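PDB 3DO8: phosphopantetheine adenylyltransferase from Archaeoglobus fulgidus, which probably transfers an adenylyl group reversibly from ATP to 4'-phosphopantetheine, giving dephospho-CoA and pyrophosphate in coenzyme A biosynthesis. Local coordinates for residues 102-105 with 106-109. Sequence-based numbering, arbitrary orientation.
Sequences KINQ and KREE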
loop_
_atom_site.group_PDB
_atom_site.type_symbol
_atom_site.label_atom_id
_atom_site.label_comp_id
_atom_site.label_asym_id
_atom_site.label_seq_id
_atom_site.Cartn_x
_atom_site.Cartn_y
_atom_site.Cartn_z
ATOM N N LYS A 102 11.456 -11.973 2.814
ATOM C CA LYS A 102 11.937 -13.153 3.574
ATOM C C LYS A 102 10.764 -13.961 4.174
ATOM O O LYS A 102 10.751 -15.216 4.145
ATOM C CB LYS A 102 12.945 -12.737 4.657
ATOM C CG LYS A 102 13.502 -13.857 5.499
ATOM C CD LYS A 102 14.378 -14.751 4.702
ATOM C CE LYS A 102 15.341 -15.525 5.598
ATOM N NZ LYS A 102 16.276 -16.317 4.764
ATOM N N ILE A 103 9.811 -13.234 4.733
ATOM C CA ILE A 103 8.575 -13.835 5.247
ATOM C C ILE A 103 7.904 -14.716 4.163
ATOM O O ILE A 103 7.571 -15.871 4.415
ATOM C CB ILE A 103 7.623 -12.785 5.832
ATOM C CG1 ILE A 103 8.163 -12.248 7.188
ATOM C CG2 ILE A 103 6.217 -13.356 5.981
ATOM C CD1 ILE A 103 7.579 -10.903 7.674
ATOM N N ASN A 104 7.732 -14.183 2.951
ATOM C CA ASN A 104 7.087 -14.961 1.895
ATOM C C ASN A 104 7.953 -16.140 1.451
ATOM O O ASN A 104 7.430 -17.207 1.154
ATOM C CB ASN A 104 6.696 -14.094 0.695
ATOM C CG ASN A 104 5.325 -13.485 0.861
ATOM O OD1 ASN A 104 4.515 -13.985 1.690
ATOM N ND2 ASN A 104 5.019 -12.459 0.075
ATOM N N GLN A 105 9.279 -15.964 1.468
ATOM C CA GLN A 105 10.190 -17.064 1.082
ATOM C C GLN A 105 10.017 -18.223 2.045
ATOM O O GLN A 105 9.847 -19.392 1.623
ATOM C CB GLN A 105 11.640 -16.603 1.057
ATOM C CG GLN A 105 11.938 -15.729 -0.111
ATOM C CD GLN A 105 13.266 -15.014 -0.017
ATOM O OE1 GLN A 105 14.019 -15.176 0.951
ATOM N NE2 GLN A 105 13.564 -14.210 -1.035
ATOM N N LYS A 106 9.985 -17.887 3.342
ATOM C CA LYS A 106 9.814 -18.918 4.372
ATOM C C LYS A 106 8.419 -19.527 4.355
ATOM O O LYS A 106 8.258 -20.726 4.588
ATOM C CB LYS A 106 10.140 -18.401 5.769
ATOM C CG LYS A 106 11.587 -18.138 5.975
ATOM C CD LYS A 106 12.321 -19.454 6.096
ATOM C CE LYS A 106 13.769 -19.274 6.074
ATOM N NZ LYS A 106 14.384 -20.631 6.002
ATOM N N ARG A 107 7.403 -18.706 4.141
ATOM C CA ARG A 107 6.061 -19.256 3.996
ATOM C C ARG A 107 6.045 -20.276 2.858
ATOM O O ARG A 107 5.488 -21.368 3.009
ATOM C CB ARG A 107 5.030 -18.155 3.779
ATOM C CG ARG A 107 4.737 -17.392 5.062
ATOM C CD ARG A 107 3.737 -16.284 4.865
ATOM N NE ARG A 107 2.388 -16.768 4.543
ATOM C CZ ARG A 107 1.409 -17.028 5.410
ATOM N NH1 ARG A 107 1.585 -16.881 6.710
ATOM N NH2 ARG A 107 0.212 -17.422 4.963
ATOM N N GLU A 108 6.660 -19.937 1.736
ATOM C CA GLU A 108 6.662 -20.900 0.621
ATOM C C GLU A 108 7.377 -22.188 1.021
ATOM O O GLU A 108 6.920 -23.288 0.685
ATOM C CB GLU A 108 7.254 -20.303 -0.650
ATOM C CG GLU A 108 7.124 -21.267 -1.853
ATOM C CD GLU A 108 7.440 -20.602 -3.191
ATOM O OE1 GLU A 108 7.980 -19.496 -3.207
ATOM O OE2 GLU A 108 7.150 -21.227 -4.248
ATOM N N GLU A 109 8.487 -22.070 1.729
ATOM C CA GLU A 109 9.224 -23.258 2.168
ATOM C C GLU A 109 8.407 -24.136 3.121
ATOM O O GLU A 109 8.554 -25.371 3.123
ATOM C CB GLU A 109 10.536 -22.869 2.853
ATOM C CG GLU A 109 11.544 -22.228 1.930
ATOM C CD GLU A 109 12.820 -21.830 2.634
ATOM O OE1 GLU A 109 13.077 -22.285 3.778
ATOM O OE2 GLU A 109 13.603 -21.063 2.014
#
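Lys102 and Lys106 run side by side one helical turn apart, their chains pointing the same way, with Lys102 NZ 4.1 Å from Lys106 CE. The backbone beneath them is regular alpha-helix: Lys106 N donates to Lys102 O at 2.9 Å, and Arg107, Glu108 and Glu109 repeat the i to i-4 bond to Ile103, Asn104 and Gln105. The two ammonium groups stay apart, Lys102 NZ to Lys106 NZ being 4.9 Å. With CG of Lys106 anti to its carbonyl carbon, the chain bends at chi2 (-73°) and leads NZ to Glu109 OE1, a salt bridge of 3.1 Å. That oxygen is approached on its syn side, 33° out of the carboxylate plane. With an alanine at Lys106, the Glu109 carboxylate would probably lose this partner and the end of the Lys102 chain its neighbour at CE. On the buried side, Arg107 lies alongside Ile103, its CD 4.0 Å from Ile103 CG2, and passes Asn104 with guanidinium and amide planes 63° apart. Farther out, Asp86 forms a salt bridge with Arg107, whose guanidinium also donates to the carbonyls of Thr82, Val85 and Arg113; Asn104 ND2 donates a hydrogen bond to Ile115 O, and the Asn104 side chain packs on Met123 of the second subunit. Helix 97-110, the beta-alpha-beta crossover, is thus tied to residues 82-86 before parallel strand 89-92 and to residues 113-115 before strand 116-121, at the sheet's edge within this chain.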